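Local atomic coordinates of SAM-dependent methyltransferase (Anabaena variabilis ATCC 29413, PDB entry 3GGD), a protein that probably transfers the methyl group of S-adenosyl-L-methionine to a substrate not yet identified, and binds the by-product S-adenosyl-L-homocysteine. Residues M130-H135 against L161-T166; G167-F172 against P196-A201; G219-I224 against A233-F238. All coordinates share one frame; numbering follows the deposited sequence. Where two conformers were deposited one is given.

Interaction 1 (M130-H135 against L161-T166). With SAH (S-adenosyl-L-homocysteine), chain E; EDO (1,2-ethanediol), chain L.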
loop_
_atom_site.group_PDB
_atom_site.type_symbol
_atom_site.label_atom_id
_atom_site.label_comp_id
_atom_site.label_asym_id
_atom_site.label_seq_id
_atom_site.Cartn_x
_atom_site.Cartn_y
_atom_site.Cartn_z
HETATM N N MSE A 130 2.956 1.520 -5.180
HETATM C CA MSE A 130 2.283 1.508 -3.901
HETATM C C MSE A 130 1.097 0.549 -3.904
HETATM O O MSE A 130 0.108 0.731 -4.630
HETATM C CB MSE A 130 1.817 2.914 -3.521
HETATM C CG MSE A 130 1.248 2.982 -2.111
HETATM SE SE MSE A 130 0.834 4.883 -1.598
HETATM C CE MSE A 130 -0.625 5.070 -2.675
ATOM N N ARG A 131 1.189 -0.465 -3.055
ATOM C CA ARG A 131 0.152 -1.487 -2.944
ATOM C C ARG A 131 -0.543 -1.342 -1.576
ATOM O O ARG A 131 0.016 -1.668 -0.510
ATOM C CB ARG A 131 0.775 -2.876 -3.112
ATOM C CG ARG A 131 -0.267 -3.997 -3.093
ATOM C CD ARG A 131 0.384 -5.371 -3.393
ATOM N NE ARG A 131 -0.615 -6.441 -3.456
ATOM C CZ ARG A 131 -0.934 -7.219 -2.435
ATOM N NH1 ARG A 131 -0.331 -7.058 -1.272
ATOM N NH2 ARG A 131 -1.839 -8.180 -2.590
ATOM N N THR A 132 -1.771 -0.860 -1.638
ATOM C CA THR A 132 -2.609 -0.590 -0.493
ATOM C C THR A 132 -1.942 0.304 0.532
ATOM O O THR A 132 -1.841 -0.024 1.709
ATOM C CB THR A 132 -3.220 -1.863 0.102
ATOM O OG1 THR A 132 -2.217 -2.879 0.311
ATOM C CG2 THR A 132 -4.350 -2.397 -0.860
ATOM N N GLY A 133 -1.486 1.460 0.076
ATOM C CA GLY A 133 -0.895 2.432 0.986
ATOM C C GLY A 133 -1.807 3.583 1.331
ATOM O O GLY A 133 -1.473 4.375 2.202
ATOM N N PHE A 134 -2.997 3.664 0.723
ATOM C CA PHE A 134 -3.843 4.854 0.890
ATOM C C PHE A 134 -5.218 4.611 1.538
ATOM O O PHE A 134 -5.710 5.446 2.314
ATOM C CB PHE A 134 -4.068 5.470 -0.498
ATOM C CG PHE A 134 -3.785 6.977 -0.588
ATOM C CD1 PHE A 134 -4.313 7.862 0.307
ATOM C CD2 PHE A 134 -3.053 7.482 -1.644
ATOM C CE1 PHE A 134 -4.079 9.229 0.192
ATOM C CE2 PHE A 134 -2.800 8.862 -1.767
ATOM C CZ PHE A 134 -3.321 9.725 -0.834
ATOM N N HIS A 135 -5.854 3.483 1.204
ATOM C CA HIS A 135 -7.269 3.280 1.545
ATOM C C HIS A 135 -7.493 3.269 3.060
ATOM O O HIS A 135 -8.530 3.732 3.535
ATOM C CB HIS A 135 -7.786 1.993 0.925
ATOM C CG HIS A 135 -7.281 0.766 1.620
ATOM N ND1 HIS A 135 -7.948 0.182 2.673
ATOM C CD2 HIS A 135 -6.150 0.046 1.450
ATOM C CE1 HIS A 135 -7.257 -0.853 3.117
ATOM N NE2 HIS A 135 -6.153 -0.950 2.403
ATOM N N LEU A 161 -0.485 2.814 -8.307
ATOM C CA LEU A 161 -1.073 2.439 -7.020
ATOM C C LEU A 161 -2.301 1.537 -7.227
ATOM O O LEU A 161 -3.015 1.638 -8.229
ATOM C CB LEU A 161 -1.452 3.640 -6.164
ATOM C CG LEU A 161 -2.678 4.507 -6.538
ATOM C CD1 LEU A 161 -3.020 5.457 -5.306
ATOM C CD2 LEU A 161 -2.437 5.297 -7.792
ATOM N N ILE A 162 -2.470 0.607 -6.286
ATOM C CA ILE A 162 -3.625 -0.290 -6.252
ATOM C C ILE A 162 -4.131 -0.250 -4.795
ATOM O O ILE A 162 -3.364 -0.372 -3.837
ATOM C CB ILE A 162 -3.295 -1.704 -6.792
ATOM C CG1 ILE A 162 -4.579 -2.558 -6.791
ATOM C CG2 ILE A 162 -2.074 -2.358 -6.000
ATOM C CD1 ILE A 162 -4.448 -3.990 -7.397
ATOM N N GLU A 163 -5.422 0.019 -4.665
ATOM C CA GLU A 163 -6.058 0.265 -3.390
ATOM C C GLU A 163 -7.371 -0.510 -3.330
ATOM O O GLU A 163 -7.850 -1.003 -4.342
ATOM C CB GLU A 163 -6.346 1.780 -3.266
ATOM C CG GLU A 163 -5.090 2.639 -3.240
ATOM C CD GLU A 163 -4.222 2.389 -2.025
ATOM O OE1 GLU A 163 -4.787 1.974 -0.974
ATOM O OE2 GLU A 163 -2.963 2.565 -2.130
ATOM N N LEU A 164 -7.953 -0.608 -2.142
ATOM C CA LEU A 164 -9.294 -1.164 -2.023
ATOM C C LEU A 164 -10.217 -0.076 -2.513
ATOM O O LEU A 164 -10.026 1.093 -2.168
ATOM C CB LEU A 164 -9.600 -1.599 -0.591
ATOM C CG LEU A 164 -8.654 -2.688 -0.024
ATOM C CD1 LEU A 164 -9.152 -3.264 1.321
ATOM C CD2 LEU A 164 -8.428 -3.818 -1.027
ATOM N N GLY A 165 -11.185 -0.458 -3.337
ATOM C CA GLY A 165 -12.054 0.492 -3.991
ATOM C C GLY A 165 -13.487 0.483 -3.484
ATOM O O GLY A 165 -13.808 -0.110 -2.438
ATOM N N THR A 166 -14.338 1.191 -4.210
ATOM C CA THR A 166 -15.764 1.258 -3.897
ATOM C C THR A 166 -16.270 -0.167 -3.750
ATOM O O THR A 166 -15.939 -1.059 -4.560
ATOM C CB THR A 166 -16.539 1.975 -5.022
ATOM O OG1 THR A 166 -15.954 3.262 -5.197
ATOM C CG2 THR A 166 -18.044 2.118 -4.692
HETATM N N SAH E . 2.577 -2.533 0.254
HETATM C CA SAH E . 2.711 -3.644 1.232
HETATM C CB SAH E . 2.021 -3.365 2.585
HETATM C CG SAH E . 0.523 -3.011 2.607
HETATM S SD SAH E . -0.132 -2.815 4.275
HETATM C C SAH E . 2.193 -4.957 0.665
HETATM O O SAH E . 2.574 -6.050 1.157
HETATM O OXT SAH E . 1.379 -4.960 -0.258
HETATM C "C5'" SAH E . -0.021 -1.059 4.472
HETATM C "C4'" SAH E . 1.421 -0.581 4.813
HETATM O "O4'" SAH E . 1.442 0.862 4.928
HETATM C "C3'" SAH E . 2.019 -1.083 6.140
HETATM O "O3'" SAH E . 3.290 -1.687 5.971
HETATM C "C2'" SAH E . 2.173 0.173 6.988
HETATM O "O2'" SAH E . 3.186 0.126 8.013
HETATM C "C1'" SAH E . 2.372 1.244 5.931
HETATM N N9 SAH E . 2.099 2.606 6.407
HETATM C C8 SAH E . 1.040 2.961 7.185
HETATM N N7 SAH E . 1.065 4.284 7.417
HETATM C C5 SAH E . 2.172 4.774 6.780
HETATM C C6 SAH E . 2.799 6.087 6.687
HETATM N N6 SAH E . 2.181 7.092 7.351
HETATM N N1 SAH E . 3.939 6.242 5.998
HETATM C C2 SAH E . 4.525 5.167 5.380
HETATM N N3 SAH E . 3.996 3.946 5.457
HETATM C C4 SAH E . 2.867 3.687 6.145
HETATM C C1 EDO L . -3.617 -7.641 -6.251
HETATM O O1 EDO L . -3.180 -8.588 -5.259
HETATM C C2 EDO L . -2.432 -7.015 -7.041
HETATM O O2 EDO L . -1.343 -6.519 -6.203
#

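Interaction 2 (G167-F172 against P196-A201). With SO4 (sulfate ion), chain G.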
loop_
_atom_site.group_PDB
_atom_site.type_symbol
_atom_site.label_atom_id
_atom_site.label_comp_id
_atom_site.label_asym_id
_atom_site.label_seq_id
_atom_site.Cartn_x
_atom_site.Cartn_y
_atom_site.Cartn_z
ATOM N N GLY A 167 -17.044 -0.384 -2.703
ATOM C CA GLY A 167 -17.552 -1.720 -2.433
ATOM C C GLY A 167 -16.760 -2.422 -1.359
ATOM O O GLY A 167 -17.188 -3.424 -0.834
ATOM N N CYS A 168 -15.616 -1.867 -0.992
ATOM C CA CYS A 168 -14.776 -2.500 0.028
ATOM C C CYS A 168 -15.533 -2.843 1.316
ATOM O O CYS A 168 -15.440 -3.963 1.818
ATOM C CB CYS A 168 -13.591 -1.586 0.377
ATOM S SG CYS A 168 -12.575 -2.204 1.819
ATOM N N ILE A 169 -16.230 -1.856 1.873
ATOM C CA ILE A 169 -16.905 -2.025 3.171
ATOM C C ILE A 169 -18.084 -3.001 3.036
ATOM O O ILE A 169 -18.270 -3.852 3.895
ATOM C CB ILE A 169 -17.304 -0.641 3.801
ATOM C CG1 ILE A 169 -16.043 0.236 4.030
ATOM C CG2 ILE A 169 -18.161 -0.801 5.085
ATOM C CD1 ILE A 169 -14.909 -0.373 4.849
ATOM N N ASP A 170 -18.860 -2.890 1.960
ATOM C CA ASP A 170 -19.906 -3.856 1.702
ATOM C C ASP A 170 -19.359 -5.290 1.574
ATOM O O ASP A 170 -19.956 -6.241 2.037
ATOM C CB ASP A 170 -20.613 -3.526 0.405
ATOM C CG ASP A 170 -21.548 -2.315 0.515
ATOM O OD1 ASP A 170 -21.879 -1.854 1.641
ATOM O OD2 ASP A 170 -21.962 -1.839 -0.566
ATOM N N PHE A 171 -18.240 -5.430 0.893
ATOM C CA PHE A 171 -17.616 -6.718 0.709
ATOM C C PHE A 171 -17.329 -7.374 2.066
ATOM O O PHE A 171 -17.710 -8.519 2.314
ATOM C CB PHE A 171 -16.306 -6.555 -0.078
ATOM C CG PHE A 171 -15.515 -7.826 -0.182
ATOM C CD1 PHE A 171 -15.767 -8.731 -1.199
ATOM C CD2 PHE A 171 -14.545 -8.122 0.756
ATOM C CE1 PHE A 171 -15.043 -9.918 -1.284
ATOM C CE2 PHE A 171 -13.837 -9.302 0.688
ATOM C CZ PHE A 171 -14.102 -10.207 -0.345
ATOM N N PHE A 172 -16.662 -6.634 2.944
ATOM C CA PHE A 172 -16.334 -7.184 4.257
ATOM C C PHE A 172 -17.568 -7.411 5.140
ATOM O O PHE A 172 -17.658 -8.417 5.845
ATOM C CB PHE A 172 -15.275 -6.347 4.965
ATOM C CG PHE A 172 -13.912 -6.523 4.403
ATOM C CD1 PHE A 172 -13.289 -7.755 4.467
ATOM C CD2 PHE A 172 -13.245 -5.465 3.819
ATOM C CE1 PHE A 172 -12.053 -7.934 3.929
ATOM C CE2 PHE A 172 -11.978 -5.625 3.269
ATOM C CZ PHE A 172 -11.368 -6.844 3.331
ATOM N N PRO A 196 -9.904 -0.808 7.161
ATOM C CA PRO A 196 -9.835 -0.707 5.711
ATOM C C PRO A 196 -10.748 0.429 5.295
ATOM O O PRO A 196 -11.727 0.724 5.992
ATOM C CB PRO A 196 -10.401 -2.052 5.232
ATOM C CG PRO A 196 -11.336 -2.456 6.297
ATOM C CD PRO A 196 -10.735 -1.943 7.597
ATOM N N GLY A 197 -10.447 1.036 4.152
ATOM C CA GLY A 197 -11.282 2.094 3.607
ATOM C C GLY A 197 -11.396 1.975 2.102
ATOM O O GLY A 197 -11.177 0.896 1.529
ATOM N N ILE A 198 -11.717 3.111 1.470
ATOM C CA ILE A 198 -12.058 3.203 0.032
ATOM C C ILE A 198 -11.214 4.279 -0.680
ATOM O O ILE A 198 -11.155 5.397 -0.190
ATOM C CB ILE A 198 -13.562 3.605 -0.106
ATOM C CG1 ILE A 198 -14.483 2.615 0.640
ATOM C CG2 ILE A 198 -13.996 3.720 -1.588
ATOM C CD1 ILE A 198 -15.865 3.205 1.019
ATOM N N PHE A 199 -10.592 3.963 -1.827
ATOM C CA PHE A 199 -9.890 4.952 -2.630
ATOM C C PHE A 199 -10.416 4.846 -4.068
ATOM O O PHE A 199 -10.504 3.745 -4.624
ATOM C CB PHE A 199 -8.376 4.742 -2.564
ATOM C CG PHE A 199 -7.588 5.909 -3.060
ATOM C CD1 PHE A 199 -7.242 6.003 -4.399
ATOM C CD2 PHE A 199 -7.223 6.918 -2.202
ATOM C CE1 PHE A 199 -6.533 7.072 -4.866
ATOM C CE2 PHE A 199 -6.512 8.023 -2.655
ATOM C CZ PHE A 199 -6.149 8.090 -3.985
ATOM N N THR A 200 -10.772 5.981 -4.660
ATOM C CA THR A 200 -11.432 6.024 -5.960
ATOM C C THR A 200 -10.769 6.959 -6.982
ATOM O O THR A 200 -9.852 7.753 -6.655
ATOM C CB THR A 200 -12.857 6.556 -5.778
ATOM O OG1 THR A 200 -12.781 7.948 -5.475
ATOM C CG2 THR A 200 -13.622 5.841 -4.628
ATOM N N ALA A 201 -11.273 6.908 -8.212
ATOM C CA ALA A 201 -10.849 7.814 -9.271
ATOM C C ALA A 201 -11.084 9.235 -8.797
ATOM O O ALA A 201 -10.309 10.142 -9.102
ATOM C CB ALA A 201 -11.655 7.560 -10.589
HETATM S S SO4 G . -18.405 0.720 0.307
HETATM O O1 SO4 G . -18.586 -0.734 0.306
HETATM O O2 SO4 G . -19.573 1.388 0.908
HETATM O O3 SO4 G . -18.076 1.223 -1.050
HETATM O O4 SO4 G . -17.277 1.047 1.186
#

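Interaction 3 (G219-I224 against A233-F238). With EDO (1,2-ethanediol), chain L.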
loop_
_atom_site.group_PDB
_atom_site.type_symbol
_atom_site.label_atom_id
_atom_site.label_comp_id
_atom_site.label_asym_id
_atom_site.label_seq_id
_atom_site.Cartn_x
_atom_site.Cartn_y
_atom_site.Cartn_z
ATOM N N GLY A 219 -10.783 -4.353 -11.028
ATOM C CA GLY A 219 -10.371 -5.723 -10.697
ATOM C C GLY A 219 -10.421 -6.053 -9.208
ATOM O O GLY A 219 -11.166 -5.445 -8.436
ATOM N N LEU A 220 -9.603 -7.030 -8.829
ATOM C CA LEU A 220 -9.614 -7.610 -7.500
ATOM C C LEU A 220 -8.294 -7.384 -6.769
ATOM O O LEU A 220 -7.231 -7.159 -7.393
ATOM C CB LEU A 220 -9.895 -9.106 -7.600
ATOM C CG LEU A 220 -11.211 -9.492 -8.283
ATOM C CD1 LEU A 220 -11.280 -11.038 -8.458
ATOM C CD2 LEU A 220 -12.487 -8.921 -7.571
ATOM N N PHE A 221 -8.377 -7.401 -5.440
ATOM C CA PHE A 221 -7.198 -7.340 -4.584
ATOM C C PHE A 221 -7.071 -8.697 -3.929
ATOM O O PHE A 221 -8.061 -9.252 -3.462
ATOM C CB PHE A 221 -7.319 -6.270 -3.511
ATOM C CG PHE A 221 -6.080 -6.115 -2.698
ATOM C CD1 PHE A 221 -5.012 -5.378 -3.183
ATOM C CD2 PHE A 221 -5.960 -6.733 -1.457
ATOM C CE1 PHE A 221 -3.833 -5.261 -2.436
ATOM C CE2 PHE A 221 -4.809 -6.604 -0.700
ATOM C CZ PHE A 221 -3.740 -5.870 -1.187
ATOM N N GLN A 222 -5.872 -9.254 -3.912
ATOM C CA GLN A 222 -5.699 -10.601 -3.371
ATOM C C GLN A 222 -5.234 -10.647 -1.923
ATOM O O GLN A 222 -4.187 -10.083 -1.580
ATOM C CB GLN A 222 -4.715 -11.352 -4.232
ATOM C CG GLN A 222 -5.142 -11.426 -5.671
ATOM C CD GLN A 222 -6.145 -12.524 -5.958
ATOM O OE1 GLN A 222 -6.142 -13.605 -5.330
ATOM N NE2 GLN A 222 -7.000 -12.259 -6.948
ATOM N N SER A 223 -6.014 -11.326 -1.085
ATOM C CA SER A 223 -5.687 -11.526 0.318
ATOM C C SER A 223 -5.282 -12.990 0.524
ATOM O O SER A 223 -5.391 -13.794 -0.394
ATOM C CB SER A 223 -6.880 -11.192 1.235
ATOM O OG SER A 223 -7.755 -12.286 1.425
ATOM N N ILE A 224 -4.836 -13.327 1.728
ATOM C CA ILE A 224 -4.448 -14.709 2.049
ATOM C C ILE A 224 -5.569 -15.409 2.844
ATOM O O ILE A 224 -5.434 -16.559 3.250
ATOM C CB ILE A 224 -3.121 -14.771 2.873
ATOM C CG1 ILE A 224 -3.321 -14.150 4.279
ATOM C CG2 ILE A 224 -2.022 -14.110 2.110
ATOM C CD1 ILE A 224 -2.334 -14.589 5.316
ATOM N N ALA A 233 -10.330 -14.751 -0.254
ATOM C CA ALA A 233 -11.142 -13.524 -0.223
ATOM C C ALA A 233 -10.439 -12.452 -1.051
ATOM O O ALA A 233 -9.247 -12.128 -0.822
ATOM C CB ALA A 233 -11.377 -13.045 1.200
ATOM N N THR A 234 -11.172 -11.917 -2.030
ATOM C CA THR A 234 -10.632 -10.928 -2.947
ATOM C C THR A 234 -11.543 -9.673 -3.017
ATOM O O THR A 234 -12.446 -9.592 -3.853
ATOM C CB THR A 234 -10.480 -11.503 -4.375
ATOM O OG1 THR A 234 -11.764 -11.888 -4.862
ATOM C CG2 THR A 234 -9.518 -12.701 -4.445
ATOM N N PRO A 235 -11.306 -8.702 -2.144
ATOM C CA PRO A 235 -12.088 -7.464 -2.206
ATOM C C PRO A 235 -11.869 -6.655 -3.497
ATOM O O PRO A 235 -10.853 -6.824 -4.187
ATOM C CB PRO A 235 -11.580 -6.663 -1.002
ATOM C CG PRO A 235 -10.213 -7.238 -0.696
ATOM C CD PRO A 235 -10.304 -8.687 -1.065
ATOM N N PRO A 236 -12.821 -5.765 -3.822
ATOM C CA PRO A 236 -12.699 -4.966 -5.044
ATOM C C PRO A 236 -11.563 -3.970 -4.942
ATOM O O PRO A 236 -11.341 -3.376 -3.875
ATOM C CB PRO A 236 -14.051 -4.269 -5.155
ATOM C CG PRO A 236 -14.613 -4.249 -3.759
ATOM C CD PRO A 236 -14.073 -5.482 -3.085
ATOM N N ALA A 237 -10.855 -3.806 -6.062
ATOM C CA ALA A 237 -9.671 -2.955 -6.168
ATOM C C ALA A 237 -9.922 -1.785 -7.111
ATOM O O ALA A 237 -10.848 -1.787 -7.924
ATOM C CB ALA A 237 -8.459 -3.771 -6.642
ATOM N N PHE A 238 -9.107 -0.762 -6.946
ATOM C CA PHE A 238 -9.028 0.367 -7.840
ATOM C C PHE A 238 -7.542 0.548 -8.066
ATOM O O PHE A 238 -6.773 0.548 -7.096
ATOM C CB PHE A 238 -9.564 1.673 -7.210
ATOM C CG PHE A 238 -9.148 2.902 -7.962
ATOM C CD1 PHE A 238 -9.789 3.264 -9.114
ATOM C CD2 PHE A 238 -8.064 3.648 -7.559
ATOM C CE1 PHE A 238 -9.395 4.348 -9.840
ATOM C CE2 PHE A 238 -7.671 4.765 -8.294
ATOM C CZ PHE A 238 -8.347 5.082 -9.450
HETATM C C1 EDO L . -3.617 -7.641 -6.251
HETATM O O1 EDO L . -3.180 -8.588 -5.259
HETATM C C2 EDO L . -2.432 -7.015 -7.041
HETATM O O2 EDO L . -1.343 -6.519 -6.203
#

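Interaction 1 (M130-H135 against L161-T166)
Met130 and Ile162 pair where strands 127-131 and 158-164 run parallel in the central sheet of this Rossmann-like methyltransferase fold, the two strands of a beta-alpha-beta unit whose crossover is helix 142-153. Ile162 N donates to Met130 O (3.1 Å), and Thr132 N returns a bond to Ile162 O (2.8 Å), so that Met130 O and Thr132 N are both satisfied. Beyond that point the carboxylate of Glu163 takes over. A turn about CB-CG (chi2 -65°) brings the acid back toward the 132-135 turn. Glu163 OE2 accepts Gly133 N at 2.9 Å through its syn lone pair. Glu163 OE1 serves two donors, Phe134 N at 3.0 Å and His135 N at 2.9 Å, both arriving from above the carboxylate plane and on the same face. Three backbone N-H groups of a buried turn are thus satisfied by one acid. Leu164 CG makes a CH-pi contact over the His135 ring face, while ND1 of that ring accepts Gly197 N. The strand end also forms part of the cofactor pocket: Arg131 O accepts Thr132 OG1 and the amino N of S-adenosyl-L-homocysteine, and the extended Arg131 side chain carries NH1 to the ligand carboxylate oxygen OXT, 2.9 Å away.

Interaction 2 (G167-F172 against P196-A201)
Cys168 and Ile169, in the first turn of helix 168-179, pack against the extended chain Pro196-Ile198, and the fit is made by small apolar bumps with no clear hydrogen bond between the two segments. Cys168 SG, anti to the backbone N (chi1 173°), lies 4.0 Å from Pro196 CB. Gly197 presents its carbonyl oxygen to the same cysteine, whose CB is 3.6 Å from Gly197 O. Ile169 reaches over to the proline backbone, its CD1 lying 3.6 Å from Pro196 O; its approach to Ile198 is doubtful, because the end of that side chain, deposited in two conformers, crowds a bound sulfate. One helical turn on from Cys168, the ring of Phe172 comes obliquely to the proline, Phe172 CD2 to Pro196 CG 4.3 Å, so that Pro196 is touched by three helix side chains. The sulfate, probably from the crystallisation liquor, sits at the N-terminus of the helix and accepts bonds from the backbone N of Gly167, Ile169 and Asp170; the Asp170 N to O1 distance is 2.7 Å. Gly167 is the N-cap residue, and backbone N-H groups of the N-cap and first turn gathered on a sulfate make the classic anion site at a helix N-terminus.

Interaction 3 (G219-I224 against A233-F238)
Ala233 meets Ser223 at one end of an irregular, roughly antiparallel pairing, in which the loop after strand 211-217 runs beside the residues leading into strand 237-244 and so continues the antiparallel pair that these two strands form in the methyltransferase sheet. The carbonyl oxygen of Ala233 takes two donors from Ser223: the hydroxyl OG at 2.7 Å and, more weakly, the backbone N. A chi1 of 87° sets OG between the backbone N and the carbonyl carbon, close to that oxygen. Thr234 comes next, its CA 3.1 Å from Phe221 O in a CA-H...O contact. Its two branches part: OG1 lies near Leu220 CD1, while CG2 runs alongside the amide end of Gln222, 3.6 Å from NE2; the OE1 of that amide is bonded to Arg41. Pro235 offers its carbonyl oxygen to Phe221 N (2.8 Å) and lays its CG against Phe221 CB. The Phe221 side chain continues away from this segment to Thr132 and Arg131 at the cofactor pocket. Pro236 pairs with Leu220 in a single bridge, and its own oxygen accepts the N of Gly165. Ala237 begins the strand. Its methyl packs against the Leu220 peptide, Ala237 CB to Leu220 C 3.6 Å, and Ala237 N donates to Gly219 O at 2.9 Å.

Overall arrangement
Interaction 1 is the fully buried member, in the parallel part of the sheet beside the cofactor; interaction 2 is also largely buried but more peripheral, and interaction 3 is partly exposed. Their chemistry follows: peptide and carboxylate bonds in interaction 1, apolar contacts in interaction 2, and backbone bonds with a serine hydroxyl and mixed apolar side chains in interaction 3. Strand 158-164 and the residue after it link all three. Leu164 O meets Phe199 N of the 196-201 loop at 2.9 Å, while Glu163 N pairs with Phe238 O. Phe171, on helix 168-179, packs on Pro235, and Phe199 packs on Phe238, joining interactions 2 and 3. One ethanediol molecule bridges Arg131 and Gln222.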